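Local coordinates for phosphate-binding protein PstS 2 (Streptococcus pneumoniae, PDB 4H1X) that probably serves as the solute-binding lipoprotein of the PstSACB ABC transporter, capturing phosphate outside the membrane for import into the cell, at residues A82-D86 with G87-S91; I197-K201 with E202-D206; R212-T215 with P216-K220; A248-A251 with D252-G256. All blocks are in the same frame, centred on the assembly; numbering follows the deposited sequence. Where two conformers were deposited one is given.

Contact 1 of 4, residues A82-D86 with G87-S91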
loop_
_atom_site.group_PDB
_atom_site.type_symbol
_atom_site.label_atom_id
_atom_site.label_comp_id
_atom_site.label_asym_id
_atom_site.label_seq_id
_atom_site.Cartn_x
_atom_site.Cartn_y
_atom_site.Cartn_z
ATOM N N ALA A 82 -13.615 -6.217 -9.969
ATOM C CA ALA A 82 -12.205 -5.888 -10.227
ATOM C C ALA A 82 -11.864 -6.258 -11.679
ATOM O O ALA A 82 -12.171 -7.375 -12.143
ATOM C CB ALA A 82 -11.268 -6.610 -9.259
ATOM N N LEU A 83 -11.252 -5.301 -12.402
ATOM C CA LEU A 83 -10.797 -5.552 -13.763
ATOM C C LEU A 83 -9.536 -6.386 -13.742
ATOM O O LEU A 83 -8.733 -6.275 -12.813
ATOM C CB LEU A 83 -10.503 -4.224 -14.507
ATOM C CG LEU A 83 -11.690 -3.308 -14.838
ATOM C CD1 LEU A 83 -11.205 -2.003 -15.491
ATOM C CD2 LEU A 83 -12.695 -3.994 -15.738
ATOM N N GLU A 84 -9.338 -7.201 -14.785
ATOM C CA GLU A 84 -8.066 -7.890 -14.945
ATOM C C GLU A 84 -7.114 -6.862 -15.580
ATOM O O GLU A 84 -7.574 -6.023 -16.365
ATOM C CB GLU A 84 -8.238 -9.160 -15.808
ATOM C CG GLU A 84 -9.115 -10.198 -15.115
ATOM C CD GLU A 84 -9.248 -11.526 -15.838
ATOM O OE1 GLU A 84 -8.842 -11.611 -17.020
ATOM O OE2 GLU A 84 -9.774 -12.480 -15.220
ATOM N N ILE A 85 -5.824 -6.882 -15.218
ATOM C CA ILE A 85 -4.857 -5.944 -15.801
ATOM C C ILE A 85 -3.818 -6.770 -16.543
ATOM O O ILE A 85 -3.180 -7.646 -15.946
ATOM C CB ILE A 85 -4.249 -4.966 -14.764
ATOM C CG1 ILE A 85 -5.300 -3.944 -14.307
ATOM C CG2 ILE A 85 -3.037 -4.230 -15.344
ATOM C CD1 ILE A 85 -5.970 -4.284 -13.095
ATOM N N ASP A 86 -3.699 -6.526 -17.866
ATOM C CA ASP A 86 -2.803 -7.291 -18.757
ATOM C C ASP A 86 -3.195 -8.778 -18.725
ATOM O O ASP A 86 -2.328 -9.657 -18.686
ATOM C CB ASP A 86 -1.319 -7.122 -18.369
ATOM C CG ASP A 86 -0.717 -5.733 -18.468
ATOM O OD1 ASP A 86 -1.074 -4.989 -19.420
ATOM O OD2 ASP A 86 0.196 -5.431 -17.663
ATOM N N GLY A 87 -4.503 -9.032 -18.686
ATOM C CA GLY A 87 -5.079 -10.372 -18.618
ATOM C C GLY A 87 -4.867 -11.125 -17.314
ATOM O O GLY A 87 -5.228 -12.310 -17.244
ATOM N N VAL A 88 -4.320 -10.443 -16.255
ATOM C CA VAL A 88 -4.040 -11.028 -14.918
ATOM C C VAL A 88 -5.103 -10.600 -13.891
ATOM O O VAL A 88 -5.305 -9.404 -13.653
ATOM C CB VAL A 88 -2.616 -10.657 -14.397
ATOM C CG1 VAL A 88 -2.331 -11.277 -13.026
ATOM C CG2 VAL A 88 -1.523 -11.042 -15.402
ATOM N N LYS A 89 -5.723 -11.591 -13.233
ATOM C CA LYS A 89 -6.721 -11.385 -12.193
ATOM C C LYS A 89 -6.024 -11.118 -10.888
ATOM O O LYS A 89 -5.167 -11.917 -10.480
ATOM C CB LYS A 89 -7.616 -12.629 -12.068
ATOM C CG LYS A 89 -8.609 -12.570 -10.918
ATOM C CD LYS A 89 -9.359 -13.898 -10.773
ATOM C CE LYS A 89 -10.316 -13.868 -9.612
ATOM N NZ LYS A 89 -11.341 -14.946 -9.718
ATOM N N ALA A 90 -6.413 -10.024 -10.209
ATOM C CA ALA A 90 -5.856 -9.671 -8.912
ATOM C C ALA A 90 -6.228 -10.725 -7.849
ATOM O O ALA A 90 -7.409 -11.056 -7.683
ATOM C CB ALA A 90 -6.361 -8.299 -8.490
ATOM N N SER A 91 -5.214 -11.259 -7.156
ATOM C CA SER A 91 -5.387 -12.233 -6.066
ATOM C C SER A 91 -4.110 -12.375 -5.295
ATOM O O SER A 91 -3.048 -11.980 -5.782
ATOM C CB SER A 91 -5.824 -13.601 -6.599
ATOM O OG SER A 91 -4.764 -14.312 -7.219
HETATM O O HOH W 1 -8.674 -8.667 -11.143
#
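Ile85 and Val88 face each other as an antiparallel hydrogen-bonded pair, a single bridge closed by a type I' turn with Asp86 and Gly87 at its corners. Both corner residues have positive phi, Asp86 at 59° and Gly87 at 69°, as this turn requires. The bridge is made of two bonds of equal length: Ile85 N gives its hydrogen to Val88 O at 3.0 Å, and Val88 N returns one to Ile85 O at 3.0 Å, meeting that oxygen from above its carbonyl plane. Glu84 CA adds a CA-H...O contact to Val88 O at 3.4 Å. Beyond the bridge the two arms are joined by a water, which donates to Leu83 O at 2.9 Å and accepts from Ala90 N at 2.8 Å.

Among the side chains, Glu84 turns toward the returning arm. With CG beside its own backbone N (chi1 -66°) and the rest of the chain extended, its CG passes Lys89 CA and OE2 comes to 3.8 Å from Lys89 CB. The opposite charges stay apart, with Lys89 NZ 6.2 Å from Glu84 OE2. Val88 lays CB and CG2 over Ile85 O.

Ile85 turns away from the bridge; in the conformer given it reaches Tyr100 and Leu102, while Leu83 packs on strand 223-236. Asp86 OD1 accepts from Met247 N at the start of helix 247-254, and Ser91 is the N-cap of helix 92-96.

Contact 2 of 4, residues I197-K201 with E202-D206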
loop_
_atom_site.group_PDB
_atom_site.type_symbol
_atom_site.label_atom_id
_atom_site.label_comp_id
_atom_site.label_asym_id
_atom_site.label_seq_id
_atom_site.Cartn_x
_atom_site.Cartn_y
_atom_site.Cartn_z
ATOM N N ILE A 197 13.227 7.071 6.251
ATOM C CA ILE A 197 14.609 6.638 5.952
ATOM C C ILE A 197 15.603 7.578 6.663
ATOM O O ILE A 197 16.533 7.116 7.338
ATOM C CB ILE A 197 14.839 6.617 4.406
ATOM C CG1 ILE A 197 14.006 5.500 3.768
ATOM C CG2 ILE A 197 16.339 6.463 4.066
ATOM C CD1 ILE A 197 13.778 5.652 2.277
ATOM N N THR A 198 15.403 8.900 6.506
ATOM C CA THR A 198 16.265 9.916 7.123
ATOM C C THR A 198 16.292 9.739 8.666
ATOM O O THR A 198 17.374 9.759 9.257
ATOM C CB THR A 198 15.808 11.300 6.702
ATOM O OG1 THR A 198 16.006 11.426 5.287
ATOM C CG2 THR A 198 16.558 12.421 7.425
ATOM N N ALA A 199 15.117 9.512 9.289
ATOM C CA ALA A 199 14.986 9.356 10.741
ATOM C C ALA A 199 15.791 8.159 11.218
ATOM O O ALA A 199 16.483 8.263 12.229
ATOM C CB ALA A 199 13.518 9.203 11.127
ATOM N N VAL A 200 15.786 7.054 10.448
ATOM C CA VAL A 200 16.547 5.861 10.840
ATOM C C VAL A 200 18.056 6.176 10.762
ATOM O O VAL A 200 18.785 5.894 11.705
ATOM C CB VAL A 200 16.172 4.614 9.993
ATOM C CG1 VAL A 200 17.168 3.473 10.205
ATOM C CG2 VAL A 200 14.760 4.138 10.307
ATOM N N LYS A 201 18.499 6.787 9.673
ATOM C CA LYS A 201 19.920 7.117 9.493
ATOM C C LYS A 201 20.409 8.128 10.543
ATOM O O LYS A 201 21.503 7.957 11.077
ATOM C CB LYS A 201 20.182 7.645 8.080
ATOM C CG LYS A 201 19.874 6.609 7.009
ATOM C CD LYS A 201 20.363 7.066 5.646
ATOM C CE LYS A 201 20.167 5.946 4.655
ATOM N NZ LYS A 201 20.841 6.240 3.368
ATOM N N GLU A 202 19.567 9.120 10.894
ATOM C CA GLU A 202 19.858 10.162 11.890
ATOM C C GLU A 202 19.682 9.665 13.339
ATOM O O GLU A 202 20.028 10.385 14.278
ATOM C CB GLU A 202 18.994 11.401 11.638
ATOM C CG GLU A 202 19.451 12.147 10.394
ATOM C CD GLU A 202 18.771 13.463 10.074
ATOM O OE1 GLU A 202 17.885 13.897 10.847
ATOM O OE2 GLU A 202 19.124 14.059 9.030
ATOM N N LYS A 203 19.226 8.413 13.509
ATOM C CA LYS A 203 19.024 7.705 14.774
ATOM C C LYS A 203 17.900 8.341 15.612
ATOM O O LYS A 203 17.906 8.181 16.832
ATOM C CB LYS A 203 20.349 7.602 15.584
ATOM C CG LYS A 203 21.489 6.923 14.842
ATOM C CD LYS A 203 22.701 6.756 15.757
ATOM C CE LYS A 203 23.969 6.441 15.021
ATOM N NZ LYS A 203 25.090 6.188 15.966
ATOM N N THR A 204 16.928 9.038 14.969
ATOM C CA THR A 204 15.767 9.636 15.668
ATOM C C THR A 204 14.564 8.661 15.639
ATOM O O THR A 204 13.567 8.871 16.334
ATOM C CB THR A 204 15.399 11.018 15.107
ATOM O OG1 THR A 204 14.923 10.882 13.771
ATOM C CG2 THR A 204 16.561 12.021 15.183
ATOM N N ALA A 205 14.654 7.618 14.796
ATOM C CA ALA A 205 13.678 6.539 14.715
ATOM C C ALA A 205 14.418 5.240 14.835
ATOM O O ALA A 205 15.514 5.097 14.274
ATOM C CB ALA A 205 12.932 6.577 13.390
ATOM N N ASP A 206 13.798 4.272 15.490
ATOM C CA ASP A 206 14.362 2.943 15.595
ATOM C C ASP A 206 14.088 2.184 14.288
ATOM O O ASP A 206 14.927 1.424 13.819
ATOM C CB ASP A 206 13.771 2.231 16.811
ATOM C CG ASP A 206 14.040 2.986 18.117
ATOM O OD1 ASP A 206 15.216 3.182 18.453
ATOM O OD2 ASP A 206 13.070 3.466 18.742
HETATM O O HOH W 2 18.060 4.156 13.757
#
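Ala199 O, near the end of helix 193-202, is gripped by two backbone donors from the chain that follows. Thr204 N reaches it at 2.9 Å, only 19° from the carbonyl plane, whereas Ala205 N comes from above that plane at 3.2 Å. The Thr204 hydroxyl also lies near this oxygen: with OG1 between the backbone N and the carbonyl carbon (chi1 67°), it turns back over the helix end, and Ala199 CB is 3.4 Å from OG1.

One residue along, Lys203 N donates to Val200 O. Lys203 has positive phi (67°), and together with the bonds Thr204 N to Ala199 O and Lys203 N to Val200 O this makes a Schellman motif, the C-terminal stop that swings the chain off the helix and into strand 207-210. Beside it the methyls of Ala199 and Ala205 meet, CB to CB at 3.5 Å, and both rest on Val161 of strand 155-162. A water donates to Val200 O and to Ala205 O, at 2.8 Å each, tying the helix end to the departing chain.

On the exposed side a regular helical bond, Glu202 N to Thr198 O at 2.8 Å, runs nearly along the C=O axis. Glu202 and Thr198 point the same way, side by side, and Thr198 CG2 touches Glu202 OE2 at 3.4 Å. Lys201 extends away from this turn, and its NZ donates to Glu218 O.

Contact 3 of 4, residues R212-T215 with P216-K220; sequences RELT and PEEGK
Glu218 and Thr215 form a capping box at the start of helix 216-219. From its backbone, Glu218 points CB back toward the preceding loop, where CB lies 3.4 Å from Thr215 OG1. CG, placed beside the backbone N (chi1 -71°), passes still closer to that hydroxyl oxygen, and the extended chain then carries the carboxylate past Thr215 CG2 to the loop backbone. There OE1 takes two donors. Thr215 N meets it at 2.9 Å on the anti side, tilted 32° from the carboxylate plane, and Arg212 NH1 meets it at 2.7 Å on the syn lone pair. OE2 receives Arg212 NH2 at 2.9 Å, also from the syn side.

The guanidinium thus grips the carboxylate end-on, one nitrogen to each oxygen, in a salt bridge whose planes differ by just 19°. Arg212 NH1 also donates to Glu213 O at 3.2 Å, which helps hold the guanidinium at this rotation. The other half of the box is the bond from Glu218 N to Thr215 OG1, 3.0 Å long. Gly219 N to Thr215 O adds the first helical bond, while Leu214 CD2 packs against Gly219 CA.

Glu218 also touches Ser194 and Ile197 of helix 193-202. With three donors on its two oxygens, the carboxylate is held in position and probably stays ionised, and its charge would probably interact favourably with the N-terminal end of this short, weakly bonded helix.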
loop_
_atom_site.group_PDB
_atom_site.type_symbol
_atom_site.label_atom_id
_atom_site.label_comp_id
_atom_site.label_asym_id
_atom_site.label_seq_id
_atom_site.Cartn_x
_atom_site.Cartn_y
_atom_site.Cartn_z
ATOM N N ARG A 212 7.454 1.649 -0.749
ATOM C CA ARG A 212 7.993 1.530 -2.108
ATOM C C ARG A 212 9.375 0.930 -2.029
ATOM O O ARG A 212 9.896 0.755 -0.924
ATOM C CB ARG A 212 8.078 2.933 -2.765
ATOM C CG ARG A 212 8.883 3.953 -1.951
ATOM C CD ARG A 212 9.209 5.243 -2.700
ATOM N NE ARG A 212 9.768 6.288 -1.826
ATOM C CZ ARG A 212 11.035 6.322 -1.403
ATOM N NH1 ARG A 212 11.884 5.366 -1.752
ATOM N NH2 ARG A 212 11.459 7.316 -0.620
ATOM N N GLU A 213 9.979 0.640 -3.178
ATOM C CA GLU A 213 11.350 0.147 -3.197
ATOM C C GLU A 213 12.259 1.298 -2.763
ATOM O O GLU A 213 11.920 2.466 -2.997
ATOM C CB GLU A 213 11.708 -0.367 -4.609
ATOM C CG GLU A 213 12.976 -1.206 -4.685
ATOM C CD GLU A 213 13.400 -1.653 -6.074
ATOM O OE1 GLU A 213 12.614 -1.474 -7.032
ATOM O OE2 GLU A 213 14.547 -2.140 -6.212
ATOM N N LEU A 214 13.378 0.992 -2.116
ATOM C CA LEU A 214 14.337 2.037 -1.720
ATOM C C LEU A 214 15.276 2.262 -2.894
ATOM O O LEU A 214 15.574 1.318 -3.613
ATOM C CB LEU A 214 15.146 1.581 -0.497
ATOM C CG LEU A 214 14.530 1.807 0.893
ATOM C CD1 LEU A 214 13.413 0.830 1.153
ATOM C CD2 LEU A 214 15.588 1.620 1.956
ATOM N N THR A 215 15.763 3.473 -3.076
ATOM C CA THR A 215 16.754 3.762 -4.120
ATOM C C THR A 215 18.102 3.229 -3.657
ATOM O O THR A 215 18.300 3.093 -2.441
ATOM C CB THR A 215 16.836 5.281 -4.367
ATOM O OG1 THR A 215 17.411 5.916 -3.219
ATOM C CG2 THR A 215 15.494 5.897 -4.743
ATOM N N PRO A 216 19.084 3.024 -4.558
ATOM C CA PRO A 216 20.419 2.587 -4.102
ATOM C C PRO A 216 20.993 3.532 -3.027
ATOM O O PRO A 216 21.555 3.051 -2.045
ATOM C CB PRO A 216 21.247 2.613 -5.382
ATOM C CG PRO A 216 20.236 2.344 -6.473
ATOM C CD PRO A 216 19.016 3.099 -6.039
ATOM N N GLU A 217 20.793 4.869 -3.166
ATOM C CA GLU A 217 21.306 5.834 -2.174
ATOM C C GLU A 217 20.594 5.657 -0.812
ATOM O O GLU A 217 21.250 5.668 0.239
ATOM C CB GLU A 217 21.150 7.281 -2.683
ATOM C CG GLU A 217 21.941 8.295 -1.865
ATOM C CD GLU A 217 21.896 9.762 -2.274
ATOM O OE1 GLU A 217 21.579 10.064 -3.448
ATOM O OE2 GLU A 217 22.232 10.612 -1.417
ATOM N N GLU A 218 19.259 5.513 -0.829
ATOM C CA GLU A 218 18.488 5.335 0.415
ATOM C C GLU A 218 18.899 4.054 1.136
ATOM O O GLU A 218 19.046 4.072 2.351
ATOM C CB GLU A 218 16.976 5.292 0.130
ATOM C CG GLU A 218 16.380 6.631 -0.269
ATOM C CD GLU A 218 14.988 6.548 -0.864
ATOM O OE1 GLU A 218 14.569 5.447 -1.299
ATOM O OE2 GLU A 218 14.294 7.588 -0.852
ATOM N N GLY A 219 19.097 2.973 0.378
ATOM C CA GLY A 219 19.446 1.664 0.926
ATOM C C GLY A 219 20.809 1.561 1.594
ATOM O O GLY A 219 21.029 0.636 2.379
ATOM N N LYS A 220 21.739 2.501 1.301
ATOM C CA LYS A 220 23.092 2.488 1.868
ATOM C C LYS A 220 23.043 2.524 3.398
ATOM O O LYS A 220 22.395 3.399 3.965
ATOM C CB LYS A 220 23.934 3.657 1.322
ATOM C CG LYS A 220 25.430 3.366 1.313
ATOM C CD LYS A 220 26.227 4.529 0.726
ATOM C CE LYS A 220 27.718 4.333 0.884
ATOM N NZ LYS A 220 28.497 5.330 0.102
#

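Contact 4 of 4, residues A248-A251 with D252-G256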
loop_
_atom_site.group_PDB
_atom_site.type_symbol
_atom_site.label_atom_id
_atom_site.label_comp_id
_atom_site.label_asym_id
_atom_site.label_seq_id
_atom_site.Cartn_x
_atom_site.Cartn_y
_atom_site.Cartn_z
ATOM N N ALA A 248 -1.608 0.301 -20.607
ATOM C CA ALA A 248 -1.716 1.499 -21.457
ATOM C C ALA A 248 -3.103 2.095 -21.356
ATOM O O ALA A 248 -3.233 3.305 -21.151
ATOM C CB ALA A 248 -1.419 1.159 -22.914
ATOM N N GLU A 249 -4.143 1.242 -21.495
ATOM C CA GLU A 249 -5.533 1.670 -21.404
ATOM C C GLU A 249 -5.794 2.231 -20.033
ATOM O O GLU A 249 -6.436 3.267 -19.936
ATOM C CB GLU A 249 -6.493 0.512 -21.659
ATOM C CG GLU A 249 -6.781 0.252 -23.123
ATOM C CD GLU A 249 -7.651 -0.959 -23.390
ATOM O OE1 GLU A 249 -7.637 -1.913 -22.576
ATOM O OE2 GLU A 249 -8.342 -0.957 -24.432
ATOM N N LEU A 250 -5.274 1.557 -18.977
ATOM C CA LEU A 250 -5.460 1.988 -17.595
ATOM C C LEU A 250 -4.977 3.423 -17.400
ATOM O O LEU A 250 -5.721 4.256 -16.867
ATOM C CB LEU A 250 -4.736 1.045 -16.603
ATOM C CG LEU A 250 -5.024 1.297 -15.115
ATOM C CD1 LEU A 250 -6.547 1.255 -14.820
ATOM C CD2 LEU A 250 -4.276 0.301 -14.247
ATOM N N ALA A 251 -3.745 3.711 -17.849
ATOM C CA ALA A 251 -3.190 5.055 -17.726
ATOM C C ALA A 251 -3.989 6.052 -18.587
ATOM O O ALA A 251 -4.275 7.155 -18.116
ATOM C CB ALA A 251 -1.724 5.063 -18.103
ATOM N N ASP A 252 -4.429 5.629 -19.805
ATOM C CA ASP A 252 -5.257 6.444 -20.703
ATOM C C ASP A 252 -6.585 6.839 -20.037
ATOM O O ASP A 252 -7.009 7.994 -20.138
ATOM C CB ASP A 252 -5.544 5.697 -22.005
ATOM C CG ASP A 252 -4.410 5.701 -23.014
ATOM O OD1 ASP A 252 -3.330 6.266 -22.700
ATOM O OD2 ASP A 252 -4.601 5.132 -24.123
ATOM N N VAL A 253 -7.227 5.881 -19.347
ATOM C CA VAL A 253 -8.501 6.135 -18.673
ATOM C C VAL A 253 -8.302 7.120 -17.496
ATOM O O VAL A 253 -9.014 8.132 -17.427
ATOM C CB VAL A 253 -9.185 4.805 -18.228
ATOM C CG1 VAL A 253 -10.372 5.072 -17.302
ATOM C CG2 VAL A 253 -9.649 3.988 -19.450
ATOM N N PHE A 254 -7.353 6.826 -16.594
ATOM C CA PHE A 254 -7.184 7.653 -15.397
ATOM C C PHE A 254 -6.566 9.029 -15.691
ATOM O O PHE A 254 -6.787 9.940 -14.894
ATOM C CB PHE A 254 -6.457 6.895 -14.290
ATOM C CG PHE A 254 -7.431 6.020 -13.527
ATOM C CD1 PHE A 254 -8.145 6.527 -12.440
ATOM C CD2 PHE A 254 -7.724 4.729 -13.962
ATOM C CE1 PHE A 254 -9.078 5.741 -11.760
ATOM C CE2 PHE A 254 -8.655 3.939 -13.271
ATOM C CZ PHE A 254 -9.308 4.446 -12.158
ATOM N N SER A 255 -5.874 9.205 -16.848
ATOM C CA SER A 255 -5.345 10.511 -17.278
ATOM C C SER A 255 -6.367 11.270 -18.151
ATOM O O SER A 255 -6.087 12.391 -18.583
ATOM C CB SER A 255 -4.034 10.351 -18.057
ATOM O OG SER A 255 -4.298 9.686 -19.288
ATOM N N GLY A 256 -7.510 10.649 -18.422
ATOM C CA GLY A 256 -8.612 11.232 -19.190
ATOM C C GLY A 256 -8.443 11.276 -20.701
ATOM O O GLY A 256 -9.114 12.068 -21.366
#
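Ala251 O takes two hydrogen bonds from Ser255, one at 2.8 Å from the hydroxyl OG and one at 2.9 Å from the backbone N, the two donors coming from opposite faces of the carbonyl plane. A chi1 of 67° folds OG back toward the helix to make the first of them. Upstream, the regular helical ladder runs through Phe254 N to Leu250 O at 3.1 Å, Val253 N to Glu249 O at 2.8 Å and Asp252 N to Ala248 O.

Farther out, Leu250 and Phe254 pair one turn apart. Leu250 CD1 touches Phe254 CE2 at 3.7 Å, and the ring turns its rim to Leu250 O, with Phe254 CD2 3.6 Å from that oxygen. Leu250 also touches Phe26 and Thr30 of helix 21-30, and the phenylalanine makes an edge-to-face ring contact with Phe26 and packs on Ile68. Val253, with CG2 3.3 Å from Glu249 O, also packs on Ile68 of strand 67-72.

Gly256 N bonds back to Val253 O, and Gly256 is the first residue with positive phi (77°). This ending is a Schellman motif closing helix 247-254, whose apolar side is laid against the domain built around strands 12-16 and 67-72.

Overall arrangement
The four contacts follow one another along the chain, each closing before the next opens. Contacts 2 and 3 are neighbours, their centres 14 Å apart, and they touch where helix 193-202 meets helix 216-219. At the other end of the molecule, contacts 1 and 4 have centres 16 Å apart and come within about 4 Å, nearest atom to nearest atom, without touching. Contacts 1 and 2 lie about 38 Å apart between centres, on opposite sides of the chain's centre. Strands 103-110 and 223-236 belong to the sheet that spans both regions, consistent with the two-lobed architecture of periplasmic-type binding proteins, in which the ligand is generally held between the lobes.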